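Local atomic coordinates of cobalamin biosynthesis precorrin-6Y methylase (cbiE) (Archaeoglobus fulgidus, PDB entry 2BB3), a protein that probably transfers methyl groups from S-adenosyl-L-methionine to a corrin precursor in adenosylcobalamin biosynthesis, and binds S-adenosyl-L-homocysteine. Residues 46-57 / 85-96. Residues are numbered along the deposited sequence; the frame is centred on the assembly and turned at random.
Sequences RAEVIYGSRRAL and EGREREVAVIST. With SAH (S-adenosyl-L-homocysteine), chain C.
E48 reaches across to R89 and E90, just ahead of strand 91-95. Its CB lies near E90 O, which accepts from both E48 N (2.8 Å) and V49 N. CG, anti to the carbonyl carbon (chi1 -77°), lies beside E90 OE2, and the extended chain sets CD near E90 N. OE1 rests against R89 CB and CG, 4.0 Å from R89 NE and well out of the guanidinium plane, a long salt bridge of charge alone. OE2 accepts from E90 N at 3.2 Å, met from above the carboxylate plane, yet lies 3.5 Å from the like-charged E90 OE2. With an alanine here, E90 N would probably lose this acceptor and R89 the more distant of its two carboxylate partners. R89 NH1 also salt-bridges E85 OE2, its hydrogen bond weak, completing an E48-R89-E85 network; E85 OE1 takes the Y51 hydroxyl at 2.6 Å, in the ring plane. Parallel pairing joins central strand 91-95 to 49-52, its neighbour toward edge strand 68-70; I94 CD1 packs on I50 CG2 (3.6 Å). At the far end T96 O accepts from the S-adenosyl-L-homocysteine amine (2.7 Å). Hydrogen bonds thus tie the start, charge adding a minor, partly opposed share that R89 probably offsets, while the end offers the ligand a backbone carbonyl.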
ATOM      1  N   ARG A  46      -5.584 -11.608  20.706  1.00 64.27           N
ATOM      2  CA  ARG A  46      -6.621 -12.627  20.870  1.00 66.87           C
ATOM      3  C   ARG A  46      -6.162 -13.998  20.374  1.00 67.17           C
ATOM      4  O   ARG A  46      -6.615 -15.027  20.872  1.00 66.32           O
ATOM      5  CB  ARG A  46      -7.885 -12.232  20.093  1.00 74.33           C
ATOM      6  CG  ARG A  46      -8.579 -10.969  20.581  1.00 81.82           C
ATOM      7  CD  ARG A  46      -9.367 -11.219  21.856  1.00 91.28           C
ATOM      8  NE  ARG A  46      -9.847  -9.976  22.463  1.00102.53           N
ATOM      9  CZ  ARG A  46     -11.123  -9.716  22.738  1.00108.89           C
ATOM     10  NH1 ARG A  46     -12.063 -10.612  22.455  1.00113.42           N
ATOM     11  NH2 ARG A  46     -11.462  -8.565  23.307  1.00112.69           N
ATOM     12  N   ALA A  47      -5.272 -14.012  19.388  1.00 63.21           N
ATOM     13  CA  ALA A  47      -4.791 -15.267  18.822  1.00 61.48           C
ATOM     14  C   ALA A  47      -4.309 -16.260  19.882  1.00 61.43           C
ATOM     15  O   ALA A  47      -3.811 -15.855  20.928  1.00 62.57           O
ATOM     16  CB  ALA A  47      -3.663 -14.991  17.813  1.00 61.60           C
ATOM     17  N   GLU A  48      -4.489 -17.555  19.607  1.00 60.13           N
ATOM     18  CA  GLU A  48      -4.043 -18.620  20.506  1.00 57.69           C
ATOM     19  C   GLU A  48      -2.666 -19.094  20.055  1.00 55.05           C
ATOM     20  O   GLU A  48      -1.828 -19.462  20.878  1.00 53.76           O
ATOM     21  CB  GLU A  48      -5.020 -19.796  20.499  1.00 59.51           C
ATOM     22  CG  GLU A  48      -6.287 -19.557  21.312  1.00 63.16           C
ATOM     23  CD  GLU A  48      -7.342 -20.637  21.092  1.00 66.78           C
ATOM     24  OE1 GLU A  48      -7.070 -21.831  21.370  1.00 67.52           O
ATOM     25  OE2 GLU A  48      -8.450 -20.285  20.631  1.00 69.42           O
ATOM     26  N   VAL A  49      -2.448 -19.107  18.741  1.00 50.39           N
ATOM     27  CA  VAL A  49      -1.156 -19.483  18.183  1.00 49.25           C
ATOM     28  C   VAL A  49      -0.798 -18.475  17.086  1.00 49.21           C
ATOM     29  O   VAL A  49      -1.654 -18.069  16.298  1.00 49.52           O
ATOM     30  CB  VAL A  49      -1.156 -20.962  17.631  1.00 48.73           C
ATOM     31  CG1 VAL A  49      -2.246 -21.161  16.573  1.00 49.05           C
ATOM     32  CG2 VAL A  49       0.218 -21.316  17.074  1.00 45.39           C
ATOM     33  N   ILE A  50       0.463 -18.063  17.041  1.00 46.97           N
ATOM     34  CA  ILE A  50       0.905 -17.094  16.049  1.00 44.65           C
ATOM     35  C   ILE A  50       2.017 -17.657  15.165  1.00 44.20           C
ATOM     36  O   ILE A  50       3.082 -18.041  15.657  1.00 44.75           O
ATOM     37  CB  ILE A  50       1.434 -15.810  16.750  1.00 46.60           C
ATOM     38  CG1 ILE A  50       0.336 -15.222  17.642  1.00 47.64           C
ATOM     39  CG2 ILE A  50       1.877 -14.781  15.720  1.00 45.59           C
ATOM     40  CD1 ILE A  50       0.787 -14.027  18.461  1.00 49.09           C
ATOM     41  N   TYR A  51       1.774 -17.729  13.864  1.00 41.89           N
ATOM     42  CA  TYR A  51       2.811 -18.198  12.960  1.00 42.73           C
ATOM     43  C   TYR A  51       3.396 -17.022  12.192  1.00 42.27           C
ATOM     44  O   TYR A  51       2.718 -16.019  11.973  1.00 41.57           O
ATOM     45  CB  TYR A  51       2.267 -19.212  11.953  1.00 44.89           C
ATOM     46  CG  TYR A  51       1.902 -20.536  12.569  1.00 48.21           C
ATOM     47  CD1 TYR A  51       0.627 -20.761  13.065  1.00 47.74           C
ATOM     48  CD2 TYR A  51       2.837 -21.566  12.655  1.00 49.57           C
ATOM     49  CE1 TYR A  51       0.284 -21.974  13.623  1.00 50.51           C
ATOM     50  CE2 TYR A  51       2.505 -22.790  13.219  1.00 50.75           C
ATOM     51  CZ  TYR A  51       1.226 -22.980  13.699  1.00 52.32           C
ATOM     52  OH  TYR A  51       0.876 -24.171  14.276  1.00 55.72           O
ATOM     53  N   GLY A  52       4.649 -17.163  11.783  1.00 43.22           N
ATOM     54  CA  GLY A  52       5.310 -16.126  11.021  1.00 43.08           C
ATOM     55  C   GLY A  52       6.814 -16.321  10.988  1.00 43.64           C
ATOM     56  O   GLY A  52       7.377 -17.017  11.830  1.00 44.52           O
ATOM     57  N   SER A  53       7.468 -15.708  10.009  1.00 44.95           N
ATOM     58  CA  SER A  53       8.924 -15.766   9.890  1.00 45.43           C
ATOM     59  C   SER A  53       9.495 -14.977  11.057  1.00 45.30           C
ATOM     60  O   SER A  53       8.786 -14.171  11.672  1.00 45.46           O
ATOM     61  CB  SER A  53       9.370 -15.074   8.613  1.00 43.58           C
ATOM     62  OG  SER A  53       9.273 -13.669   8.792  1.00 44.20           O
ATOM     63  N   ARG A  54      10.759 -15.189  11.423  0.48 46.84           N
ATOM     64  CA  ARG A  54      11.270 -14.432  12.571  0.54 48.12           C
ATOM     65  C   ARG A  54      11.174 -12.925  12.344  0.51 48.77           C
ATOM     66  O   ARG A  54      10.753 -12.205  13.254  0.63 48.30           O
ATOM     67  CB  ARG A  54      12.714 -14.820  12.951  0.51 48.91           C
ATOM     68  CG  ARG A  54      13.064 -14.462  14.426  0.52 50.32           C
ATOM     69  CD  ARG A  54      14.516 -14.773  14.847  0.63 50.48           C
ATOM     70  NE  ARG A  54      14.612 -15.155  16.264  0.70 51.70           N
ATOM     71  CZ  ARG A  54      14.518 -14.318  17.299  0.40 52.76           C
ATOM     72  NH1 ARG A  54      14.330 -13.019  17.108  0.52 51.52           N
ATOM     73  NH2 ARG A  54      14.587 -14.792  18.537  0.30 55.03           N
ATOM     74  N   ARG A  55      11.535 -12.425  11.159  1.00 49.09           N
ATOM     75  CA  ARG A  55      11.401 -10.984  10.949  1.00 48.30           C
ATOM     76  C   ARG A  55       9.978 -10.497  11.196  1.00 45.30           C
ATOM     77  O   ARG A  55       9.769  -9.495  11.877  1.00 40.21           O
ATOM     78  CB  ARG A  55      11.813 -10.602   9.524  1.00 53.50           C
ATOM     79  CG  ARG A  55      13.300 -10.313   9.340  1.00 61.74           C
ATOM     80  CD  ARG A  55      13.577  -9.678   7.965  1.00 67.27           C
ATOM     81  NE  ARG A  55      12.799  -8.455   7.756  1.00 75.80           N
ATOM     82  CZ  ARG A  55      12.949  -7.338   8.465  1.00 81.41           C
ATOM     83  NH1 ARG A  55      13.852  -7.270   9.439  1.00 84.53           N
ATOM     84  NH2 ARG A  55      12.190  -6.282   8.203  1.00 85.20           N
ATOM     85  N   ALA A  56       9.001 -11.207  10.641  1.00 41.51           N
ATOM     86  CA  ALA A  56       7.617 -10.802  10.824  1.00 42.61           C
ATOM     87  C   ALA A  56       7.248 -10.821  12.313  1.00 42.78           C
ATOM     88  O   ALA A  56       6.590  -9.906  12.792  1.00 45.20           O
ATOM     89  CB  ALA A  56       6.673 -11.705  10.021  1.00 42.56           C
ATOM     90  N   LEU A  57       7.675 -11.851  13.041  1.00 41.04           N
ATOM     91  CA  LEU A  57       7.376 -11.926  14.470  1.00 40.56           C
ATOM     92  C   LEU A  57       8.104 -10.844  15.249  1.00 40.38           C
ATOM     93  O   LEU A  57       7.524 -10.207  16.129  1.00 39.66           O
ATOM     94  CB  LEU A  57       7.738 -13.311  15.024  1.00 37.19           C
ATOM     95  CG  LEU A  57       6.980 -14.440  14.329  1.00 33.47           C
ATOM     96  CD1 LEU A  57       7.441 -15.805  14.852  1.00 33.60           C
ATOM     97  CD2 LEU A  57       5.479 -14.248  14.547  1.00 28.37           C
ATOM     98  N   GLU A  85      -5.224 -26.321  11.483  0.50 79.07           N
ATOM     99  CA  GLU A  85      -5.108 -26.124  12.923  0.50 79.85           C
ATOM    100  C   GLU A  85      -5.999 -24.961  13.334  0.50 79.95           C
ATOM    101  O   GLU A  85      -6.362 -24.825  14.501  0.55 80.70           O
ATOM    102  CB  GLU A  85      -3.663 -25.808  13.317  0.52 79.72           C
ATOM    103  CG  GLU A  85      -3.346 -26.086  14.785  0.56 81.07           C
ATOM    104  CD  GLU A  85      -2.480 -25.013  15.414  0.59 81.04           C
ATOM    105  OE1 GLU A  85      -1.700 -24.369  14.680  0.53 80.23           O
ATOM    106  OE2 GLU A  85      -2.573 -24.822  16.648  0.49 80.35           O
ATOM    107  N   GLY A  86      -6.355 -24.133  12.359  1.00 80.13           N
ATOM    108  CA  GLY A  86      -7.173 -22.971  12.643  1.00 80.56           C
ATOM    109  C   GLY A  86      -8.637 -23.324  12.810  1.00 81.94           C
ATOM    110  O   GLY A  86      -9.478 -22.449  12.991  1.00 82.38           O
ATOM    111  N   ARG A  87      -8.948 -24.612  12.740  1.00 85.20           N
ATOM    112  CA  ARG A  87     -10.325 -25.050  12.912  1.00 84.85           C
ATOM    113  C   ARG A  87     -10.546 -25.344  14.389  1.00 82.74           C
ATOM    114  O   ARG A  87     -11.643 -25.161  14.909  1.00 81.45           O
ATOM    115  CB  ARG A  87     -10.600 -26.318  12.100  1.00 91.39           C
ATOM    116  CG  ARG A  87     -12.026 -26.826  12.260  1.00 97.81           C
ATOM    117  CD  ARG A  87     -12.144 -28.317  11.972  1.00105.06           C
ATOM    118  NE  ARG A  87     -13.482 -28.822  12.278  1.00113.82           N
ATOM    119  CZ  ARG A  87     -13.832 -30.104  12.220  1.00119.12           C
ATOM    120  NH1 ARG A  87     -12.942 -31.024  11.868  1.00122.82           N
ATOM    121  NH2 ARG A  87     -15.074 -30.468  12.514  1.00122.64           N
ATOM    122  N   GLU A  88      -9.489 -25.793  15.056  0.50 81.17           N
ATOM    123  CA  GLU A  88      -9.544 -26.125  16.474  0.50 79.93           C
ATOM    124  C   GLU A  88      -9.180 -24.944  17.365  0.50 79.73           C
ATOM    125  O   GLU A  88      -9.702 -24.806  18.474  0.50 79.57           O
ATOM    126  CB  GLU A  88      -8.598 -27.287  16.782  0.50 80.00           C
ATOM    127  CG  GLU A  88      -7.570 -27.563  15.690  0.67 78.40           C
ATOM    128  CD  GLU A  88      -6.192 -27.881  16.242  0.63 77.13           C
ATOM    129  OE1 GLU A  88      -5.411 -28.556  15.540  0.49 76.47           O
ATOM    130  OE2 GLU A  88      -5.884 -27.443  17.370  0.44 76.50           O
ATOM    131  N   ARG A  89      -8.280 -24.095  16.878  1.00 78.71           N
ATOM    132  CA  ARG A  89      -7.829 -22.934  17.646  1.00 76.38           C
ATOM    133  C   ARG A  89      -7.766 -21.638  16.833  1.00 73.78           C
ATOM    134  O   ARG A  89      -7.818 -21.660  15.607  1.00 72.46           O
ATOM    135  CB  ARG A  89      -6.449 -23.248  18.248  1.00 77.96           C
ATOM    136  CG  ARG A  89      -6.456 -24.532  19.064  1.00 79.72           C
ATOM    137  CD  ARG A  89      -5.082 -25.155  19.247  1.00 81.89           C
ATOM    138  NE  ARG A  89      -4.368 -24.605  20.394  1.00 85.94           N
ATOM    139  CZ  ARG A  89      -3.489 -23.612  20.325  1.00 88.66           C
ATOM    140  NH1 ARG A  89      -3.210 -23.054  19.152  1.00 90.50           N
ATOM    141  NH2 ARG A  89      -2.887 -23.179  21.429  1.00 90.01           N
ATOM    142  N   GLU A  90      -7.677 -20.511  17.538  1.00 71.12           N
ATOM    143  CA  GLU A  90      -7.582 -19.203  16.900  1.00 68.00           C
ATOM    144  C   GLU A  90      -6.149 -18.982  16.441  1.00 64.25           C
ATOM    145  O   GLU A  90      -5.225 -18.843  17.247  1.00 63.14           O
ATOM    146  CB  GLU A  90      -8.018 -18.107  17.869  1.00 72.39           C
ATOM    147  CG  GLU A  90      -9.514 -18.124  18.109  1.00 77.28           C
ATOM    148  CD  GLU A  90      -9.919 -17.502  19.429  1.00 79.81           C
ATOM    149  OE1 GLU A  90     -11.109 -17.637  19.797  1.00 82.09           O
ATOM    150  OE2 GLU A  90      -9.064 -16.880  20.101  1.00 81.32           O
ATOM    151  N   VAL A  91      -5.977 -18.959  15.127  1.00 59.13           N
ATOM    152  CA  VAL A  91      -4.677 -18.801  14.526  1.00 55.19           C
ATOM    153  C   VAL A  91      -4.507 -17.461  13.834  1.00 54.12           C
ATOM    154  O   VAL A  91      -5.451 -16.903  13.274  1.00 53.27           O
ATOM    155  CB  VAL A  91      -4.430 -19.923  13.489  1.00 55.87           C
ATOM    156  CG1 VAL A  91      -3.061 -19.746  12.848  1.00 52.35           C
ATOM    157  CG2 VAL A  91      -4.559 -21.283  14.158  1.00 54.17           C
ATOM    158  N   ALA A  92      -3.287 -16.948  13.904  1.00 52.42           N
ATOM    159  CA  ALA A  92      -2.932 -15.699  13.258  1.00 50.16           C
ATOM    160  C   ALA A  92      -1.604 -15.966  12.566  1.00 48.72           C
ATOM    161  O   ALA A  92      -0.726 -16.631  13.118  1.00 49.19           O
ATOM    162  CB  ALA A  92      -2.779 -14.594  14.271  1.00 47.40           C
ATOM    163  N   VAL A  93      -1.478 -15.484  11.342  1.00 45.75           N
ATOM    164  CA  VAL A  93      -0.253 -15.637  10.600  1.00 42.35           C
ATOM    165  C   VAL A  93       0.165 -14.208  10.350  1.00 42.11           C
ATOM    166  O   VAL A  93      -0.634 -13.395   9.884  1.00 40.80           O
ATOM    167  CB  VAL A  93      -0.472 -16.346   9.249  1.00 43.43           C
ATOM    168  CG1 VAL A  93       0.854 -16.487   8.508  1.00 42.31           C
ATOM    169  CG2 VAL A  93      -1.096 -17.721   9.466  1.00 43.05           C
ATOM    170  N   ILE A  94       1.411 -13.900  10.685  1.00 41.20           N
ATOM    171  CA  ILE A  94       1.937 -12.572  10.491  1.00 39.45           C
ATOM    172  C   ILE A  94       2.868 -12.612   9.298  1.00 39.33           C
ATOM    173  O   ILE A  94       3.745 -13.462   9.215  1.00 36.27           O
ATOM    174  CB  ILE A  94       2.725 -12.095  11.714  1.00 39.17           C
ATOM    175  CG1 ILE A  94       1.820 -12.109  12.947  1.00 39.03           C
ATOM    176  CG2 ILE A  94       3.251 -10.684  11.467  1.00 39.18           C
ATOM    177  CD1 ILE A  94       2.513 -11.570  14.209  1.00 38.92           C
ATOM    178  N   SER A  95       2.645 -11.702   8.360  1.00 39.28           N
ATOM    179  CA  SER A  95       3.462 -11.612   7.158  1.00 40.01           C
ATOM    180  C   SER A  95       4.275 -10.342   7.300  1.00 37.34           C
ATOM    181  O   SER A  95       3.821  -9.401   7.951  1.00 36.29           O
ATOM    182  CB  SER A  95       2.547 -11.494   5.928  1.00 42.23           C
ATOM    183  OG  SER A  95       3.286 -11.214   4.764  1.00 47.88           O
ATOM    184  N   THR A  96       5.475 -10.300   6.729  1.00 37.20           N
ATOM    185  CA  THR A  96       6.248  -9.061   6.810  1.00 36.91           C
ATOM    186  C   THR A  96       5.536  -8.019   5.970  1.00 35.19           C
ATOM    187  O   THR A  96       4.870  -8.353   4.985  1.00 35.87           O
ATOM    188  CB  THR A  96       7.660  -9.190   6.244  1.00 38.78           C
ATOM    189  OG1 THR A  96       7.594  -9.827   4.968  1.00 38.11           O
ATOM    190  CG2 THR A  96       8.555  -9.965   7.190  1.00 40.01           C
TER
HETATM  191  N   SAH C 201       5.101  -8.341   2.322  1.00 34.82           N
HETATM  192  CA  SAH C 201       6.241  -7.530   2.165  1.00 35.15           C
HETATM  193  CB  SAH C 201       7.116  -8.006   1.006  1.00 36.69           C
HETATM  194  CG  SAH C 201       7.705  -9.407   0.922  1.00 37.97           C
HETATM  195  SD  SAH C 201       8.408  -9.960  -0.609  1.00 40.17           S
HETATM  196  C   SAH C 201       5.787  -6.118   2.078  1.00 36.43           C
HETATM  197  O   SAH C 201       6.697  -5.396   2.170  1.00 37.81           O
HETATM  198  OXT SAH C 201       4.637  -5.824   1.899  1.00 38.62           O
HETATM  199  C5' SAH C 201      10.000  -9.531   0.034  1.00 41.59           C
HETATM  200  C4' SAH C 201      10.696  -8.394  -0.692  1.00 40.98           C
HETATM  201  O4' SAH C 201      10.275  -7.143  -0.311  1.00 38.14           O
HETATM  202  C3' SAH C 201      12.194  -8.393  -0.664  1.00 39.84           C
HETATM  203  O3' SAH C 201      12.776  -9.245  -1.557  1.00 39.85           O
HETATM  204  C2' SAH C 201      12.462  -6.964  -0.971  1.00 39.34           C
HETATM  205  O2' SAH C 201      12.563  -6.730  -2.308  1.00 38.44           O
HETATM  206  C1' SAH C 201      11.276  -6.240  -0.446  1.00 38.14           C
HETATM  207  N9  SAH C 201      11.541  -5.709   0.870  1.00 39.17           N
HETATM  208  C8  SAH C 201      11.020  -6.151   1.973  1.00 35.42           C
HETATM  209  N7  SAH C 201      11.391  -5.452   2.987  1.00 38.20           N
HETATM  210  C5  SAH C 201      12.163  -4.532   2.552  1.00 36.02           C
HETATM  211  C6  SAH C 201      12.814  -3.529   3.189  1.00 36.43           C
HETATM  212  N6  SAH C 201      12.770  -3.346   4.458  1.00 31.50           N
HETATM  213  N1  SAH C 201      13.540  -2.702   2.464  1.00 38.33           N
HETATM  214  C2  SAH C 201      13.631  -2.866   1.141  1.00 37.26           C
HETATM  215  N3  SAH C 201      12.981  -3.841   0.548  1.00 37.45           N
HETATM  216  C4  SAH C 201      12.266  -4.675   1.230  1.00 35.91           C
HETATM  217  O   HOH W   1       5.754 -14.468   7.655  1.00 46.77           O